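Local coordinates for proteasome activator protein PA26 (Trypanosoma brucei, PDB 1YAR) that probably opens the entrance gate of the 20S proteasome without ATP, as a ring-shaped activator of the 11S (PA28) family, at residues Ala91-Arg95 / Ile123-Glu127; Ile98-Pro103 / Gln116-Leu120; Pro103-Asp109 / Gln227-Gly231. One frame throughout, in Å; residues are numbered along the deposited sequence.

Contact 1: Ala91-Arg95 / Ile123-Glu127; sequences AETIR and IDELE
Ala91 packs on Ile123, the nearest backbone pair of segments 91-95 and 123-127, which lie on two antiparallel helices in the four-helix bundle of this 11S activator. The axes of these two short segments pass 10.3 Å apart at a signed crossing angle of -156°. The packing is tight on the apolar side. Ala91 CB lies 3.7 Å from Ile123 CG2, and the Ile123 chain crosses that of Ile94 at about a right angle, its CD1 3.5 Å from Ile94 CG2. Helices 24-57 and 183-226 close over Ile94 and Leu126, so this half is true bundle core. The other half is polar and looser, with Arg95 and Asp124 both partly exposed. In the conformer given, Arg95 forms a salt bridge with Asp124, its detail doubtful because the approach is too short. Between the two halves, Glu127 stretches across to Glu92, which is hydrogen-bonded to Thr209 and His206 of a second subunit. The two carboxylate planes stand 75° apart, with Glu92 OE2 only 2.4 Å from Glu127 OE1; two oxygens this close suggest that one acid holds a proton. Glu127 OE2 rests 3.4 Å from Ala91 CB.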
loop_
_atom_site.group_PDB
_atom_site.type_symbol
_atom_site.label_atom_id
_atom_site.label_comp_id
_atom_site.label_asym_id
_atom_site.label_seq_id
_atom_site.Cartn_x
_atom_site.Cartn_y
_atom_site.Cartn_z
ATOM N N ALA O 91 73.699 -74.296 -24.130
ATOM C CA ALA O 91 72.259 -73.960 -24.160
ATOM C C ALA O 91 71.516 -74.454 -22.908
ATOM O O ALA O 91 70.638 -73.766 -22.380
ATOM C CB ALA O 91 71.618 -74.529 -25.403
ATOM N N GLU O 92 71.874 -75.650 -22.432
ATOM C CA GLU O 92 71.236 -76.221 -21.245
ATOM C C GLU O 92 71.546 -75.430 -19.978
ATOM O O GLU O 92 70.714 -75.360 -19.079
ATOM C CB GLU O 92 71.614 -77.692 -21.071
ATOM C CG GLU O 92 71.046 -78.613 -22.151
ATOM C CD GLU O 92 69.563 -78.908 -21.985
ATOM O OE1 GLU O 92 68.986 -78.656 -20.907
ATOM O OE2 GLU O 92 68.955 -79.411 -22.953
ATOM N N THR O 93 72.740 -74.830 -19.916
ATOM C CA THR O 93 73.078 -73.910 -18.836
ATOM C C THR O 93 72.128 -72.716 -18.848
ATOM O O THR O 93 71.586 -72.350 -17.802
ATOM C CB THR O 93 74.546 -73.470 -18.980
ATOM O OG1 THR O 93 75.377 -74.625 -18.794
ATOM C CG2 THR O 93 74.956 -72.489 -17.874
ATOM N N ILE O 94 71.919 -72.110 -20.018
ATOM C CA ILE O 94 70.995 -70.965 -20.086
ATOM C C ILE O 94 69.586 -71.397 -19.704
ATOM O O ILE O 94 68.903 -70.704 -18.958
ATOM C CB ILE O 94 70.993 -70.265 -21.447
ATOM C CG1 ILE O 94 72.410 -69.811 -21.822
ATOM C CG2 ILE O 94 70.035 -69.049 -21.380
ATOM C CD1 ILE O 94 72.546 -69.268 -23.252
ATOM N N ARG O 95 69.181 -72.544 -20.239
ATOM C CA ARG O 95 67.880 -73.119 -19.986
ATOM C C ARG O 95 67.654 -73.212 -18.486
ATOM O O ARG O 95 66.628 -72.761 -17.978
ATOM C CB ARG O 95 67.830 -74.504 -20.633
ATOM C CG ARG O 95 66.468 -75.050 -20.919
ATOM C CD ARG O 95 66.420 -75.844 -22.236
ATOM N NE ARG O 95 65.614 -77.057 -22.128
ATOM C CZ ARG O 95 64.286 -77.090 -22.172
ATOM N NH1 ARG O 95 63.595 -75.970 -22.335
ATOM N NH2 ARG O 95 63.647 -78.248 -22.067
ATOM N N ILE O 123 65.550 -71.190 -27.374
ATOM C CA ILE O 123 66.646 -72.101 -26.983
ATOM C C ILE O 123 66.265 -73.551 -27.250
ATOM O O ILE O 123 67.079 -74.326 -27.751
ATOM C CB ILE O 123 67.130 -71.880 -25.543
ATOM C CG1 ILE O 123 67.675 -70.455 -25.414
ATOM C CG2 ILE O 123 68.343 -72.776 -25.266
ATOM C CD1 ILE O 123 67.883 -70.011 -23.994
ATOM N N ASP O 124 65.017 -73.910 -26.950
ATOM C CA ASP O 124 64.476 -75.214 -27.358
ATOM C C ASP O 124 64.588 -75.481 -28.865
ATOM O O ASP O 124 64.984 -76.583 -29.278
ATOM C CB ASP O 124 63.012 -75.334 -26.952
ATOM C CG ASP O 124 62.828 -75.533 -25.462
ATOM O OD1 ASP O 124 63.816 -75.880 -24.760
ATOM O OD2 ASP O 124 61.713 -75.357 -24.897
ATOM N N GLU O 125 64.203 -74.492 -29.675
ATOM C CA GLU O 125 64.339 -74.582 -31.133
ATOM C C GLU O 125 65.799 -74.797 -31.533
ATOM O O GLU O 125 66.096 -75.620 -32.396
ATOM C CB GLU O 125 63.809 -73.319 -31.834
ATOM C CG GLU O 125 63.643 -73.499 -33.352
ATOM C CD GLU O 125 63.296 -72.216 -34.104
ATOM O OE1 GLU O 125 62.936 -71.197 -33.459
ATOM O OE2 GLU O 125 63.405 -72.216 -35.354
ATOM N N LEU O 126 66.702 -74.050 -30.913
ATOM C CA LEU O 126 68.134 -74.267 -31.142
ATOM C C LEU O 126 68.537 -75.716 -30.865
ATOM O O LEU O 126 69.190 -76.348 -31.697
ATOM C CB LEU O 126 68.978 -73.287 -30.315
ATOM C CG LEU O 126 70.485 -73.555 -30.194
ATOM C CD1 LEU O 126 71.160 -73.391 -31.543
ATOM C CD2 LEU O 126 71.107 -72.597 -29.179
ATOM N N GLU O 127 68.144 -76.242 -29.707
ATOM C CA GLU O 127 68.582 -77.579 -29.291
ATOM C C GLU O 127 67.925 -78.714 -30.046
ATOM O O GLU O 127 68.593 -79.690 -30.414
ATOM C CB GLU O 127 68.335 -77.781 -27.793
ATOM C CG GLU O 127 69.148 -76.874 -26.898
ATOM C CD GLU O 127 69.067 -77.322 -25.451
ATOM O OE1 GLU O 127 69.032 -78.540 -25.223
ATOM O OE2 GLU O 127 69.022 -76.478 -24.544
#

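Contact 2: Ile98-Pro103 / Gln116-Leu120; sequences IAIRIP and QHAVL
The Gln116 amide and the His117 ring are the flat groups that face the turn at 98-103. At the amide edge, NE2 gives a straight hydrogen bond to Arg101 O, 3.1 Å long with an N-H...O angle of 178°. The acceptor lies in the plane of the amide, yet the donor sits well above the carbonyl plane of Arg101, away from the usual lone-pair direction. OE1 turns the other way, into a patch of C-H groups, 3.4 Å from Pro103 CD and 3.5 Å from Ile102 CA. The His117 ring meets Ile102 CD1 obliquely through its CE1.

The turn itself ends helix 71-99: after Ala99 the chain leaves the helix in a type I beta turn from Ala99 to Ile102, and Gln116 reaches it from helix 111-130. Its CG lies anti to the carbonyl carbon (chi1 -66°) and the chain runs out straight, which delivers the amide to the turn. Beside the amide the packing is aliphatic. Ile98 and Leu120 run antiparallel alongside one another, CG2 3.7 Å from CG, and the Ile98 side chain crosses that of Val119 at about a right angle, CD1 3.9 Å from CG1. Ile102 and Leu120 meet tip to tip, CD1 to CD1.

Gln116 NE2 also donates to Leu225 O, so a single amide nitrogen serves two backbone carbonyls near the ends of two different helices. Its OE1 is buried with no polar partner in the model. That imbalance implies that the amide is oriented through its NH2 group, and that its two bonds tie helix 111-130 both to the turn ending helix 71-99 and to the end of helix 183-226.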
loop_
_atom_site.group_PDB
_atom_site.type_symbol
_atom_site.label_atom_id
_atom_site.label_comp_id
_atom_site.label_asym_id
_atom_site.label_seq_id
_atom_site.Cartn_x
_atom_site.Cartn_y
_atom_site.Cartn_z
ATOM N N ILE O 98 67.181 -69.880 -16.535
ATOM C CA ILE O 98 65.785 -69.427 -16.684
ATOM C C ILE O 98 64.767 -70.322 -15.957
ATOM O O ILE O 98 63.966 -69.837 -15.144
ATOM C CB ILE O 98 65.429 -69.263 -18.181
ATOM C CG1 ILE O 98 66.421 -68.303 -18.850
ATOM C CG2 ILE O 98 64.000 -68.751 -18.317
ATOM C CD1 ILE O 98 66.393 -68.360 -20.384
ATOM N N ALA O 99 64.796 -71.624 -16.236
ATOM C CA ALA O 99 63.757 -72.528 -15.748
ATOM C C ALA O 99 63.634 -72.568 -14.226
ATOM O O ALA O 99 62.527 -72.708 -13.692
ATOM C CB ALA O 99 63.940 -73.939 -16.306
ATOM N N ILE O 100 64.755 -72.433 -13.525
ATOM C CA ILE O 100 64.717 -72.433 -12.060
ATOM C C ILE O 100 64.299 -71.075 -11.475
ATOM O O ILE O 100 64.282 -70.915 -10.249
ATOM C CB ILE O 100 66.091 -72.920 -11.441
ATOM C CG1 ILE O 100 67.202 -71.897 -11.712
ATOM C CG2 ILE O 100 66.459 -74.282 -12.006
ATOM C CD1 ILE O 100 68.616 -72.315 -11.167
ATOM N N ARG O 101 64.001 -70.093 -12.333
ATOM C CA ARG O 101 63.432 -68.815 -11.864
ATOM C C ARG O 101 62.028 -68.517 -12.409
ATOM O O ARG O 101 61.512 -67.404 -12.264
ATOM C CB ARG O 101 64.381 -67.659 -12.168
ATOM C CG ARG O 101 65.704 -67.750 -11.429
ATOM C CD ARG O 101 66.751 -66.755 -11.901
ATOM N NE ARG O 101 67.926 -66.769 -11.017
ATOM C CZ ARG O 101 68.932 -67.643 -11.072
ATOM N NH1 ARG O 101 68.956 -68.614 -11.989
ATOM N NH2 ARG O 101 69.933 -67.538 -10.192
ATOM N N ILE O 102 61.399 -69.506 -13.031
ATOM C CA ILE O 102 59.985 -69.357 -13.411
ATOM C C ILE O 102 59.228 -69.304 -12.099
ATOM O O ILE O 102 59.396 -70.194 -11.278
ATOM C CB ILE O 102 59.522 -70.527 -14.305
ATOM C CG1 ILE O 102 60.204 -70.436 -15.674
ATOM C CG2 ILE O 102 57.975 -70.521 -14.460
ATOM C CD1 ILE O 102 60.103 -71.741 -16.494
ATOM N N PRO O 103 58.452 -68.238 -11.866
ATOM C CA PRO O 103 57.864 -68.017 -10.538
ATOM C C PRO O 103 56.583 -68.791 -10.288
ATOM O O PRO O 103 56.102 -69.511 -11.181
ATOM C CB PRO O 103 57.583 -66.507 -10.530
ATOM C CG PRO O 103 57.287 -66.171 -11.984
ATOM C CD PRO O 103 58.154 -67.135 -12.802
ATOM N N GLN O 116 60.332 -65.139 -20.202
ATOM C CA GLN O 116 61.001 -66.399 -19.894
ATOM C C GLN O 116 60.611 -67.534 -20.850
ATOM O O GLN O 116 61.491 -68.226 -21.392
ATOM C CB GLN O 116 60.706 -66.803 -18.459
ATOM C CG GLN O 116 61.294 -65.861 -17.432
ATOM C CD GLN O 116 60.992 -66.329 -16.039
ATOM O OE1 GLN O 116 59.851 -66.731 -15.748
ATOM N NE2 GLN O 116 62.015 -66.345 -15.176
ATOM N N HIS O 117 59.300 -67.723 -21.062
ATOM C CA HIS O 117 58.822 -68.741 -22.004
ATOM C C HIS O 117 59.259 -68.457 -23.466
ATOM O O HIS O 117 59.609 -69.383 -24.207
ATOM C CB HIS O 117 57.298 -68.950 -21.881
ATOM C CG HIS O 117 56.876 -69.582 -20.586
ATOM N ND1 HIS O 117 57.397 -70.777 -20.137
ATOM C CD2 HIS O 117 55.954 -69.207 -19.668
ATOM C CE1 HIS O 117 56.839 -71.093 -18.979
ATOM N NE2 HIS O 117 55.958 -70.158 -18.672
ATOM N N ALA O 118 59.273 -67.189 -23.876
ATOM C CA ALA O 118 59.717 -66.846 -25.228
ATOM C C ALA O 118 61.202 -67.168 -25.461
ATOM O O ALA O 118 61.571 -67.732 -26.509
ATOM C CB ALA O 118 59.430 -65.394 -25.538
ATOM N N VAL O 119 62.055 -66.846 -24.490
ATOM C CA VAL O 119 63.497 -67.174 -24.656
ATOM C C VAL O 119 63.749 -68.694 -24.532
ATOM O O VAL O 119 64.549 -69.268 -25.290
ATOM C CB VAL O 119 64.410 -66.313 -23.744
ATOM C CG1 VAL O 119 65.891 -66.718 -23.917
ATOM C CG2 VAL O 119 64.228 -64.826 -24.051
ATOM N N LEU O 120 63.017 -69.365 -23.648
ATOM C CA LEU O 120 63.117 -70.820 -23.545
ATOM C C LEU O 120 62.690 -71.491 -24.853
ATOM O O LEU O 120 63.287 -72.480 -25.268
ATOM C CB LEU O 120 62.285 -71.346 -22.379
ATOM C CG LEU O 120 62.900 -71.132 -20.986
ATOM C CD1 LEU O 120 61.878 -71.424 -19.905
ATOM C CD2 LEU O 120 64.159 -72.004 -20.816
#

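Contact 3: Pro103-Asp109 / Gln227-Gly231; sequences PEHKEED and QPRTG
Arg229 pushes an extended side chain, straight from CG to NE, between Pro103 and Lys106, so that its guanidinium is sandwiched. Pro103 CG lies 3.5 Å above one face, over the centre, while Lys106 CD lies 3.6 Å above the opposite face, shifted toward the rim. Along the edge two backbone oxygens are bound: NH1 donates to Glu104 O at 2.7 Å, on a lone pair in the carbonyl plane, with a weak second bond from NH2, which also bonds to Asn110 OD1. NE donates to Asp109 O at 2.9 Å, nearly straight at 171°. Segment 103-109 belongs to the loop between helices 71-99 and 111-130, the activation loop of 11S activators, and its curve grips Arg229, just beyond helix 183-226. The carboxylate of Asp109, its plane 35° from that of the guanidinium, crosses the arginine chain at a slant, OD2 3.4 Å from CD; toward NE it offers charge only, at long range. OD2 also pairs with a basic side chain of another protein's chain, as Lys106 NZ does with an acidic one there. The Pro228 ring lies alongside Pro103, CG 3.7 Å from CD. One water links Asp109 O to Pro228 O; two more join the Asp109 carboxylate to Thr230 backbone.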
loop_
_atom_site.group_PDB
_atom_site.type_symbol
_atom_site.label_atom_id
_atom_site.label_comp_id
_atom_site.label_asym_id
_atom_site.label_seq_id
_atom_site.Cartn_x
_atom_site.Cartn_y
_atom_site.Cartn_z
ATOM N N PRO O 103 58.452 -68.238 -11.866
ATOM C CA PRO O 103 57.864 -68.017 -10.538
ATOM C C PRO O 103 56.583 -68.791 -10.288
ATOM O O PRO O 103 56.102 -69.511 -11.181
ATOM C CB PRO O 103 57.583 -66.507 -10.530
ATOM C CG PRO O 103 57.287 -66.171 -11.984
ATOM C CD PRO O 103 58.154 -67.135 -12.802
ATOM N N GLU O 104 56.038 -68.627 -9.079
ATOM C CA GLU O 104 54.762 -69.216 -8.683
ATOM C C GLU O 104 53.739 -69.043 -9.814
ATOM O O GLU O 104 53.597 -67.953 -10.346
ATOM C CB GLU O 104 54.237 -68.502 -7.431
ATOM C CG GLU O 104 52.996 -69.106 -6.814
ATOM C CD GLU O 104 52.316 -68.158 -5.824
ATOM O OE1 GLU O 104 53.009 -67.589 -4.967
ATOM O OE2 GLU O 104 51.080 -67.966 -5.924
ATOM N N HIS O 105 53.041 -70.120 -10.157
ATOM C CA HIS O 105 52.062 -70.098 -11.231
ATOM C C HIS O 105 50.854 -69.237 -10.856
ATOM O O HIS O 105 50.197 -69.478 -9.852
ATOM C CB HIS O 105 51.599 -71.513 -11.540
ATOM C CG HIS O 105 50.652 -71.590 -12.693
ATOM N ND1 HIS O 105 51.053 -71.947 -13.964
ATOM C CD2 HIS O 105 49.320 -71.350 -12.766
ATOM C CE1 HIS O 105 50.000 -71.928 -14.769
ATOM N NE2 HIS O 105 48.943 -71.560 -14.070
ATOM N N LYS O 106 50.589 -68.210 -11.654
ATOM C CA LYS O 106 49.425 -67.356 -11.421
ATOM C C LYS O 106 48.712 -67.037 -12.725
ATOM O O LYS O 106 49.267 -67.227 -13.811
ATOM C CB LYS O 106 49.832 -66.033 -10.765
ATOM C CG LYS O 106 50.457 -66.130 -9.383
ATOM C CD LYS O 106 50.880 -64.744 -8.927
ATOM C CE LYS O 106 51.385 -64.752 -7.483
ATOM N NZ LYS O 106 50.295 -64.957 -6.496
ATOM N N GLU O 107 47.488 -66.525 -12.602
ATOM C CA GLU O 107 46.720 -66.053 -13.764
ATOM C C GLU O 107 46.890 -64.547 -14.011
ATOM O O GLU O 107 46.089 -63.953 -14.732
ATOM C CB GLU O 107 45.224 -66.396 -13.610
ATOM C CG GLU O 107 44.927 -67.877 -13.376
ATOM C CD GLU O 107 45.577 -68.780 -14.403
ATOM O OE1 GLU O 107 45.439 -68.495 -15.618
ATOM O OE2 GLU O 107 46.238 -69.770 -13.998
ATOM N N GLU O 108 47.926 -63.939 -13.435
ATOM C CA GLU O 108 48.176 -62.493 -13.571
ATOM C C GLU O 108 49.661 -62.228 -13.333
ATOM O O GLU O 108 50.357 -63.130 -12.861
ATOM C CB GLU O 108 47.376 -61.718 -12.523
ATOM C CG GLU O 108 47.810 -61.990 -11.096
ATOM C CD GLU O 108 46.865 -61.402 -10.078
ATOM O OE1 GLU O 108 47.113 -60.273 -9.610
ATOM O OE2 GLU O 108 45.867 -62.074 -9.754
ATOM N N ASP O 109 50.133 -61.012 -13.651
ATOM C CA ASP O 109 51.514 -60.591 -13.368
ATOM C C ASP O 109 52.508 -61.529 -14.098
ATOM O O ASP O 109 53.537 -61.966 -13.544
ATOM C CB ASP O 109 51.744 -60.581 -11.848
ATOM C CG ASP O 109 53.025 -59.867 -11.434
ATOM O OD1 ASP O 109 53.697 -59.220 -12.278
ATOM O OD2 ASP O 109 53.428 -59.908 -10.248
ATOM N N GLN O 227 64.491 -61.859 -13.037
ATOM C CA GLN O 227 63.498 -61.325 -12.139
ATOM C C GLN O 227 62.209 -60.995 -12.899
ATOM O O GLN O 227 61.980 -59.834 -13.245
ATOM C CB GLN O 227 64.030 -60.056 -11.459
ATOM C CG GLN O 227 65.270 -60.268 -10.597
ATOM C CD GLN O 227 64.998 -61.132 -9.359
ATOM O OE1 GLN O 227 63.839 -61.300 -8.942
ATOM N NE2 GLN O 227 66.076 -61.672 -8.762
ATOM N N PRO O 228 61.392 -62.011 -13.189
ATOM C CA PRO O 228 60.200 -61.811 -14.020
ATOM C C PRO O 228 59.094 -60.976 -13.340
ATOM O O PRO O 228 58.212 -60.448 -14.025
ATOM C CB PRO O 228 59.725 -63.243 -14.293
ATOM C CG PRO O 228 60.245 -64.061 -13.119
ATOM C CD PRO O 228 61.574 -63.427 -12.805
ATOM N N ARG O 229 59.147 -60.870 -12.010
ATOM C CA ARG O 229 58.177 -60.074 -11.259
ATOM C C ARG O 229 58.898 -59.093 -10.342
ATOM O O ARG O 229 59.916 -59.429 -9.741
ATOM C CB ARG O 229 57.244 -60.959 -10.431
ATOM C CG ARG O 229 56.342 -61.878 -11.255
ATOM C CD ARG O 229 55.400 -62.727 -10.431
ATOM N NE ARG O 229 54.501 -63.494 -11.302
ATOM C CZ ARG O 229 54.074 -64.725 -11.070
ATOM N NH1 ARG O 229 54.429 -65.389 -9.965
ATOM N NH2 ARG O 229 53.276 -65.309 -11.950
ATOM N N THR O 230 58.368 -57.884 -10.242
ATOM C CA THR O 230 59.031 -56.840 -9.466
ATOM C C THR O 230 58.038 -56.271 -8.481
ATOM O O THR O 230 56.978 -55.767 -8.882
ATOM C CB THR O 230 59.599 -55.717 -10.380
ATOM O OG1 THR O 230 58.620 -55.339 -11.359
ATOM C CG2 THR O 230 60.751 -56.230 -11.225
ATOM N N GLY O 231 58.386 -56.364 -7.195
ATOM C CA GLY O 231 57.518 -55.909 -6.099
ATOM C C GLY O 231 57.531 -54.404 -5.875
ATOM O O GLY O 231 58.553 -53.736 -6.084
HETATM O O HOH W 1 55.878 -61.691 -14.832
HETATM O O HOH W 2 55.916 -57.517 -11.895
HETATM O O HOH W 3 54.862 -58.141 -8.906
#

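How the contacts relate
The three contacts follow one another from the bundle core to its proteasome-facing end, their centres about 9, 20 and 31 Å from the centre of the chain. Contacts 1 and 2 share helices 71-99 and 111-130; their centres are 11 Å apart and contact 2 is nested along the chain within contact 1, where Arg95 packs on Leu120. Contacts 2 and 3, also 11 Å apart, share Pro103 and touch through Gln116 and Pro228. Contact 3 brings in segment 227-231 after the long helix 183-226, so its segments alternate with those of the other two. A continuous path thus runs from the bundle to the loop that meets the other protein.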